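Local coordinates for XAC2610 protein (Xanthomonas axonopodis pv. citri, PDB 4QTQ), which probably serves as an immunity protein that inhibits a peptidoglycan hydrolase delivered by the type IV secretion system used for bacterial killing, at residues F57-Y71 / G103-G115. Sequence-based numbering, arbitrary orientation.
Sequences FPGAKPIALEPEALY and GHEDVVVWSGKEG. With CA (calcium ion), chain B.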
ATOM      1  N   PHE A  57      13.728  -9.320  -9.319  1.00 36.50           N
ATOM      2  CA  PHE A  57      13.615 -10.472  -8.421  1.00 38.07           C
ATOM      3  C   PHE A  57      14.720 -11.466  -8.765  1.00 37.84           C
ATOM      4  O   PHE A  57      15.182 -11.481  -9.903  1.00 36.11           O
ATOM      5  CB  PHE A  57      12.236 -11.120  -8.567  1.00 39.27           C
ATOM      6  CG  PHE A  57      11.094 -10.202  -8.174  1.00 39.40           C
ATOM      7  CD1 PHE A  57      10.839  -9.924  -6.828  1.00 41.46           C
ATOM      8  CD2 PHE A  57      10.293  -9.605  -9.142  1.00 38.26           C
ATOM      9  CE1 PHE A  57       9.803  -9.073  -6.458  1.00 42.40           C
ATOM     10  CE2 PHE A  57       9.253  -8.758  -8.780  1.00 39.45           C
ATOM     11  CZ  PHE A  57       9.008  -8.493  -7.435  1.00 41.13           C
ATOM     12  N   PRO A  58      15.177 -12.279  -7.788  1.00 40.03           N
ATOM     13  CA  PRO A  58      16.260 -13.225  -8.104  1.00 40.84           C
ATOM     14  C   PRO A  58      15.900 -14.172  -9.244  1.00 39.76           C
ATOM     15  O   PRO A  58      14.824 -14.786  -9.216  1.00 39.00           O
ATOM     16  CB  PRO A  58      16.441 -14.032  -6.805  1.00 42.50           C
ATOM     17  CG  PRO A  58      15.781 -13.251  -5.746  1.00 43.84           C
ATOM     18  CD  PRO A  58      14.725 -12.399  -6.393  1.00 42.55           C
ATOM     19  N   GLY A  59      16.788 -14.269 -10.230  1.00 40.68           N
ATOM     20  CA  GLY A  59      16.681 -15.250 -11.326  1.00 41.34           C
ATOM     21  C   GLY A  59      15.775 -14.794 -12.460  1.00 42.12           C
ATOM     22  O   GLY A  59      15.428 -15.576 -13.373  1.00 39.96           O
ATOM     23  N   ALA A  60      15.409 -13.515 -12.402  1.00 42.76           N
ATOM     24  CA  ALA A  60      14.391 -12.944 -13.256  1.00 41.30           C
ATOM     25  C   ALA A  60      14.902 -11.700 -13.957  1.00 42.09           C
ATOM     26  O   ALA A  60      15.850 -11.034 -13.518  1.00 41.31           O
ATOM     27  CB  ALA A  60      13.154 -12.602 -12.450  1.00 41.81           C
ATOM     28  N   LYS A  61      14.237 -11.414 -15.066  1.00 40.01           N
ATOM     29  CA  LYS A  61      14.459 -10.230 -15.848  1.00 40.85           C
ATOM     30  C   LYS A  61      13.912  -9.005 -15.078  1.00 37.90           C
ATOM     31  O   LYS A  61      12.813  -9.064 -14.497  1.00 37.20           O
ATOM     32  CB  LYS A  61      13.730 -10.423 -17.187  1.00 42.92           C
ATOM     33  CG  LYS A  61      13.900  -9.335 -18.226  1.00 47.27           C
ATOM     34  CD  LYS A  61      13.606  -9.892 -19.630  1.00 50.31           C
ATOM     35  CE  LYS A  61      12.885  -8.882 -20.509  1.00 53.75           C
ATOM     36  NZ  LYS A  61      13.564  -7.558 -20.553  1.00 55.09           N
ATOM     37  N   PRO A  62      14.669  -7.899 -15.063  1.00 37.18           N
ATOM     38  CA  PRO A  62      14.182  -6.662 -14.431  1.00 37.04           C
ATOM     39  C   PRO A  62      12.804  -6.229 -14.933  1.00 36.77           C
ATOM     40  O   PRO A  62      12.510  -6.373 -16.117  1.00 37.98           O
ATOM     41  CB  PRO A  62      15.240  -5.626 -14.833  1.00 38.20           C
ATOM     42  CG  PRO A  62      16.484  -6.425 -15.054  1.00 39.47           C
ATOM     43  CD  PRO A  62      16.028  -7.733 -15.624  1.00 38.63           C
ATOM     44  N   ILE A  63      11.974  -5.719 -14.023  1.00 36.49           N
ATOM     45  CA  ILE A  63      10.650  -5.195 -14.357  1.00 36.46           C
ATOM     46  C   ILE A  63      10.597  -3.704 -13.992  1.00 37.31           C
ATOM     47  O   ILE A  63      10.914  -3.327 -12.859  1.00 37.05           O
ATOM     48  CB  ILE A  63       9.548  -5.966 -13.594  1.00 36.52           C
ATOM     49  CG1 ILE A  63       9.591  -7.459 -13.975  1.00 36.79           C
ATOM     50  CG2 ILE A  63       8.183  -5.365 -13.886  1.00 36.41           C
ATOM     51  CD1 ILE A  63       8.843  -8.383 -13.034  1.00 37.34           C
ATOM     52  N   ALA A  64      10.207  -2.867 -14.951  1.00 38.15           N
ATOM     53  CA  ALA A  64      10.110  -1.413 -14.743  1.00 38.44           C
ATOM     54  C   ALA A  64       8.673  -0.989 -14.436  1.00 37.40           C
ATOM     55  O   ALA A  64       7.749  -1.337 -15.160  1.00 39.17           O
ATOM     56  CB  ALA A  64      10.619  -0.668 -15.971  1.00 40.19           C
ATOM     57  N   LEU A  65       8.488  -0.240 -13.360  1.00 36.04           N
ATOM     58  CA  LEU A  65       7.197   0.328 -13.032  1.00 36.20           C
ATOM     59  C   LEU A  65       7.264   1.807 -13.322  1.00 37.70           C
ATOM     60  O   LEU A  65       8.306   2.433 -13.079  1.00 37.34           O
ATOM     61  CB  LEU A  65       6.874   0.113 -11.564  1.00 35.42           C
ATOM     62  CG  LEU A  65       6.880  -1.322 -11.067  1.00 35.22           C
ATOM     63  CD1 LEU A  65       6.673  -1.321  -9.568  1.00 35.81           C
ATOM     64  CD2 LEU A  65       5.806  -2.136 -11.760  1.00 36.94           C
ATOM     65  N   GLU A  66       6.167   2.353 -13.843  1.00 39.81           N
ATOM     66  CA  GLU A  66       6.053   3.777 -14.114  1.00 44.04           C
ATOM     67  C   GLU A  66       4.861   4.390 -13.359  1.00 41.99           C
ATOM     68  O   GLU A  66       3.804   4.622 -13.952  1.00 43.51           O
ATOM     69  CB  GLU A  66       5.922   4.032 -15.613  1.00 48.14           C
ATOM     70  CG  GLU A  66       7.172   3.689 -16.418  1.00 52.62           C
ATOM     71  CD  GLU A  66       7.124   2.324 -17.091  1.00 57.37           C
ATOM     72  OE1 GLU A  66       6.166   1.544 -16.858  1.00 59.17           O
ATOM     73  OE2 GLU A  66       8.058   2.037 -17.875  1.00 63.69           O
ATOM     74  N   PRO A  67       5.033   4.654 -12.048  1.00 39.41           N
ATOM     75  CA  PRO A  67       3.944   5.261 -11.274  1.00 38.67           C
ATOM     76  C   PRO A  67       3.663   6.722 -11.665  1.00 39.69           C
ATOM     77  O   PRO A  67       4.559   7.448 -12.131  1.00 40.67           O
ATOM     78  CB  PRO A  67       4.432   5.155  -9.823  1.00 37.56           C
ATOM     79  CG  PRO A  67       5.918   5.111  -9.926  1.00 37.52           C
ATOM     80  CD  PRO A  67       6.229   4.400 -11.217  1.00 38.24           C
ATOM     81  N   GLU A  68       2.419   7.148 -11.472  1.00 40.47           N
ATOM     82  CA  GLU A  68       2.005   8.511 -11.846  1.00 41.10           C
ATOM     83  C   GLU A  68       2.823   9.551 -11.074  1.00 40.15           C
ATOM     84  O   GLU A  68       3.105  10.637 -11.572  1.00 40.65           O
ATOM     85  CB  GLU A  68       0.493   8.694 -11.613  1.00 42.99           C
ATOM     86  CG  GLU A  68      -0.142   9.759 -12.502  0.60 46.97           C
ATOM     87  CD  GLU A  68      -1.644   9.586 -12.697  0.60 48.82           C
ATOM     88  OE1 GLU A  68      -2.362  10.605 -12.621  0.60 52.12           O
ATOM     89  OE2 GLU A  68      -2.109   8.446 -12.941  0.60 49.10           O
ATOM     90  N   ALA A  69       3.188   9.212  -9.842  1.00 37.42           N
ATOM     91  CA  ALA A  69       4.140   9.995  -9.067  1.00 36.38           C
ATOM     92  C   ALA A  69       4.819   9.086  -8.052  1.00 34.82           C
ATOM     93  O   ALA A  69       4.400   7.947  -7.859  1.00 33.26           O
ATOM     94  CB  ALA A  69       3.444  11.171  -8.379  1.00 36.32           C
ATOM     95  N   LEU A  70       5.891   9.582  -7.432  1.00 34.83           N
ATOM     96  CA  LEU A  70       6.642   8.833  -6.420  1.00 33.92           C
ATOM     97  C   LEU A  70       7.127   9.783  -5.317  1.00 35.08           C
ATOM     98  O   LEU A  70       7.803  10.797  -5.596  1.00 35.13           O
ATOM     99  CB  LEU A  70       7.846   8.116  -7.051  1.00 33.65           C
ATOM    100  CG  LEU A  70       8.736   7.287  -6.097  1.00 33.62           C
ATOM    101  CD1 LEU A  70       7.996   6.091  -5.528  1.00 33.87           C
ATOM    102  CD2 LEU A  70      10.011   6.820  -6.784  1.00 33.38           C
ATOM    103  N   TYR A  71       6.767   9.448  -4.080  1.00 34.95           N
ATOM    104  CA  TYR A  71       7.245  10.145  -2.896  1.00 35.25           C
ATOM    105  C   TYR A  71       8.383   9.338  -2.320  1.00 35.54           C
ATOM    106  O   TYR A  71       8.161   8.249  -1.796  1.00 35.26           O
ATOM    107  CB  TYR A  71       6.134  10.298  -1.862  1.00 34.45           C
ATOM    108  CG  TYR A  71       5.085  11.302  -2.265  1.00 34.63           C
ATOM    109  CD1 TYR A  71       4.043  10.944  -3.113  1.00 34.77           C
ATOM    110  CD2 TYR A  71       5.129  12.607  -1.795  1.00 36.17           C
ATOM    111  CE1 TYR A  71       3.091  11.866  -3.502  1.00 36.14           C
ATOM    112  CE2 TYR A  71       4.171  13.536  -2.168  1.00 36.50           C
ATOM    113  CZ  TYR A  71       3.161  13.165  -3.023  1.00 36.92           C
ATOM    114  OH  TYR A  71       2.206  14.090  -3.396  1.00 39.81           O
ATOM    115  N   GLY A 103       3.297 -16.712  -2.724  1.00 51.17           N
ATOM    116  CA  GLY A 103       4.725 -16.986  -2.548  1.00 52.72           C
ATOM    117  C   GLY A 103       5.672 -16.087  -3.333  1.00 53.05           C
ATOM    118  O   GLY A 103       6.891 -16.228  -3.213  1.00 54.96           O
ATOM    119  N   HIS A 104       5.128 -15.174  -4.138  1.00 50.63           N
ATOM    120  CA  HIS A 104       5.955 -14.197  -4.837  1.00 49.32           C
ATOM    121  C   HIS A 104       5.647 -12.771  -4.398  1.00 46.69           C
ATOM    122  O   HIS A 104       4.482 -12.373  -4.354  1.00 44.82           O
ATOM    123  CB  HIS A 104       5.776 -14.292  -6.343  1.00 50.25           C
ATOM    124  CG  HIS A 104       6.904 -13.669  -7.092  0.70 51.45           C
ATOM    125  ND1 HIS A 104       6.986 -12.310  -7.314  0.70 50.98           N
ATOM    126  CD2 HIS A 104       8.033 -14.207  -7.607  0.70 52.33           C
ATOM    127  CE1 HIS A 104       8.099 -12.045  -7.970  0.70 51.63           C
ATOM    128  NE2 HIS A 104       8.755 -13.178  -8.156  0.70 53.65           N
ATOM    129  N   GLU A 105       6.691 -11.997  -4.100  1.00 43.99           N
ATOM    130  CA  GLU A 105       6.491 -10.646  -3.625  1.00 41.94           C
ATOM    131  C   GLU A 105       5.831  -9.795  -4.700  1.00 38.61           C
ATOM    132  O   GLU A 105       6.080  -9.951  -5.904  1.00 36.87           O
ATOM    133  CB  GLU A 105       7.785  -9.963  -3.196  1.00 43.26           C
ATOM    134  CG  GLU A 105       8.279 -10.357  -1.824  1.00 44.93           C
ATOM    135  CD  GLU A 105       9.239 -11.508  -1.900  1.00 47.31           C
ATOM    136  OE1 GLU A 105       9.179 -12.269  -2.896  0.70 46.72           O
ATOM    137  OE2 GLU A 105      10.054 -11.650  -0.966  1.00 49.66           O
ATOM    138  N   ASP A 106       4.964  -8.920  -4.217  1.00 37.31           N
ATOM    139  CA  ASP A 106       4.329  -7.896  -4.997  1.00 35.52           C
ATOM    140  C   ASP A 106       4.944  -6.563  -4.573  1.00 35.47           C
ATOM    141  O   ASP A 106       5.808  -6.520  -3.698  1.00 36.00           O
ATOM    142  CB  ASP A 106       2.832  -7.942  -4.719  1.00 35.70           C
ATOM    143  CG  ASP A 106       2.270  -9.348  -4.860  1.00 36.18           C
ATOM    144  OD1 ASP A 106       2.409  -9.940  -5.959  1.00 36.21           O
ATOM    145  OD2 ASP A 106       1.710  -9.879  -3.875  1.00 36.80           O
ATOM    146  N   VAL A 107       4.501  -5.468  -5.187  1.00 33.84           N
ATOM    147  CA  VAL A 107       5.136  -4.182  -4.962  1.00 33.53           C
ATOM    148  C   VAL A 107       4.091  -3.099  -4.686  1.00 32.75           C
ATOM    149  O   VAL A 107       3.040  -3.036  -5.349  1.00 31.74           O
ATOM    150  CB  VAL A 107       6.045  -3.776  -6.150  1.00 33.24           C
ATOM    151  CG1 VAL A 107       6.705  -2.420  -5.899  1.00 33.59           C
ATOM    152  CG2 VAL A 107       7.091  -4.841  -6.394  1.00 34.16           C
ATOM    153  N   VAL A 108       4.386  -2.285  -3.679  1.00 32.65           N
ATOM    154  CA  VAL A 108       3.519  -1.192  -3.265  1.00 32.37           C
ATOM    155  C   VAL A 108       4.348   0.081  -3.262  1.00 32.15           C
ATOM    156  O   VAL A 108       5.437   0.134  -2.683  1.00 32.42           O
ATOM    157  CB  VAL A 108       2.919  -1.429  -1.860  1.00 33.01           C
ATOM    158  CG1 VAL A 108       2.047  -0.253  -1.449  1.00 33.89           C
ATOM    159  CG2 VAL A 108       2.135  -2.723  -1.809  1.00 33.44           C
ATOM    160  N   VAL A 109       3.829   1.112  -3.910  1.00 32.01           N
ATOM    161  CA  VAL A 109       4.569   2.338  -4.109  1.00 32.71           C
ATOM    162  C   VAL A 109       3.765   3.528  -3.555  1.00 32.29           C
ATOM    163  O   VAL A 109       2.566   3.655  -3.822  1.00 31.11           O
ATOM    164  CB  VAL A 109       4.884   2.494  -5.606  1.00 32.66           C
ATOM    165  CG1 VAL A 109       5.397   3.876  -5.924  1.00 33.82           C
ATOM    166  CG2 VAL A 109       5.903   1.437  -6.039  1.00 33.24           C
ATOM    167  N   TRP A 110       4.422   4.373  -2.761  1.00 32.29           N
ATOM    168  CA  TRP A 110       3.793   5.586  -2.248  1.00 31.69           C
ATOM    169  C   TRP A 110       3.744   6.576  -3.394  1.00 31.08           C
ATOM    170  O   TRP A 110       4.746   7.222  -3.709  1.00 31.95           O
ATOM    171  CB  TRP A 110       4.559   6.141  -1.048  1.00 32.46           C
ATOM    172  CG  TRP A 110       4.019   7.472  -0.540  1.00 32.62           C
ATOM    173  CD1 TRP A 110       2.841   8.076  -0.892  1.00 31.49           C
ATOM    174  CD2 TRP A 110       4.644   8.346   0.415  1.00 33.73           C
ATOM    175  NE1 TRP A 110       2.713   9.286  -0.240  1.00 33.21           N
ATOM    176  CE2 TRP A 110       3.794   9.467   0.581  1.00 33.09           C
ATOM    177  CE3 TRP A 110       5.855   8.306   1.125  1.00 34.65           C
ATOM    178  CZ2 TRP A 110       4.112  10.524   1.421  1.00 33.66           C
ATOM    179  CZ3 TRP A 110       6.169   9.358   1.962  1.00 35.33           C
ATOM    180  CH2 TRP A 110       5.299  10.457   2.103  1.00 34.98           C
ATOM    181  N   SER A 111       2.578   6.676  -4.034  1.00 31.24           N
ATOM    182  CA  SER A 111       2.427   7.432  -5.282  1.00 31.34           C
ATOM    183  C   SER A 111       1.566   8.696  -5.182  1.00 33.04           C
ATOM    184  O   SER A 111       1.548   9.490  -6.113  1.00 33.50           O
ATOM    185  CB  SER A 111       1.826   6.538  -6.361  1.00 31.53           C
ATOM    186  OG  SER A 111       0.550   6.056  -5.963  1.00 30.98           O
ATOM    187  N   GLY A 112       0.847   8.890  -4.083  1.00 33.43           N
ATOM    188  CA  GLY A 112      -0.059  10.036  -3.995  1.00 34.39           C
ATOM    189  C   GLY A 112      -0.323  10.420  -2.568  1.00 35.00           C
ATOM    190  O   GLY A 112       0.261   9.843  -1.646  1.00 34.44           O
ATOM    191  N   LYS A 113      -1.212  11.387  -2.392  1.00 36.16           N
ATOM    192  CA  LYS A 113      -1.655  11.792  -1.073  1.00 38.93           C
ATOM    193  C   LYS A 113      -3.181  11.910  -1.041  1.00 39.29           C
ATOM    194  O   LYS A 113      -3.729  12.903  -0.601  1.00 39.38           O
ATOM    195  CB  LYS A 113      -0.956  13.098  -0.654  1.00 41.46           C
ATOM    196  CG  LYS A 113       0.535  12.892  -0.400  1.00 42.39           C
ATOM    197  CD  LYS A 113       1.175  14.034   0.366  1.00 45.35           C
ATOM    198  CE  LYS A 113       1.008  15.336  -0.384  1.00 47.59           C
ATOM    199  NZ  LYS A 113       2.065  16.292   0.029  1.00 50.05           N
ATOM    200  N   GLU A 114      -3.841  10.855  -1.509  1.00 39.64           N
ATOM    201  CA  GLU A 114      -5.301  10.756  -1.522  1.00 40.11           C
ATOM    202  C   GLU A 114      -5.808   9.915  -0.336  1.00 39.12           C
ATOM    203  O   GLU A 114      -6.964   9.509  -0.301  1.00 38.61           O
ATOM    204  CB  GLU A 114      -5.763  10.117  -2.836  1.00 40.99           C
ATOM    205  CG  GLU A 114      -5.303  10.803  -4.123  1.00 41.99           C
ATOM    206  CD  GLU A 114      -5.876  10.125  -5.365  1.00 43.77           C
ATOM    207  OE1 GLU A 114      -5.586   8.933  -5.618  1.00 45.27           O
ATOM    208  OE2 GLU A 114      -6.642  10.767  -6.100  1.00 47.30           O
ATOM    209  N   GLY A 115      -4.935   9.631   0.621  1.00 38.09           N
ATOM    210  CA  GLY A 115      -5.354   8.992   1.843  1.00 39.93           C
ATOM    211  C   GLY A 115      -6.188   9.960   2.653  1.00 42.26           C
ATOM    212  O   GLY A 115      -6.295  11.156   2.316  1.00 40.76           O
TER
HETATM  213 CA    CA B 301       2.185 -12.254  -4.861  1.00 41.14          CA
HETATM  214  O   HOH W   1       1.883 -12.621  -7.121  1.00 36.24           O
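Tyr-71 and Trp-110 lie in an offset stack in this beta-sandwich protein, where segment 57-71, passing from the four-stranded sheet (strand 63-65) to that of 38-41 and 44-47 (strand 70-73), runs across strand 106-112 of the mixed sheet. The phenol and five-membered indole rings are 13° from parallel, centroids 4.5 Å apart, while Tyr-71 CB sits over the six-membered ring in a CH-pi contact, 3.5 Å from its centroid. Beside the stack, Tyr-71 N donates an almost straight hydrogen bond (3.0 Å) to Trp-110 O. Lys-113 CG and CE pack on the phenol OH, and its ammonium reaches Asp-40 in a salt bridge. Ser-111 and Gly-112 form a classic beta bulge against strand 121-128.

Between the two ends apolar side chains carry the contact. Leu-70 CD1 presses on Val-109 CG1 at a tight 3.4 Å, Pro-67 leans on the same valine, and Leu-65 CD1 meets Val-107 CG1. Buried Ala-69 O has no hydrogen-bond partner in the model; Ser-111 CA approaches it at 3.3 Å in a CA-H...O contact.

At the far end His-104 CE1 points at the centre of the Phe-57 ring, 3.3 Å above its plane, in a T-shaped pair (planes at 69°). ND1 helps fix the imidazole's tilt by bonding to Glu-105 O. Asp-98, Asn-100, Asp-102, His-104 and Asp-106 are spaced much as in the DxDxDGxxD calcium loops of integrin beta-propellers: with a water, His-104 O binds the calcium ion at 2.4 Å, and Asp-106 is bidentate, OD1 and OD2 each 2.6 Å from it.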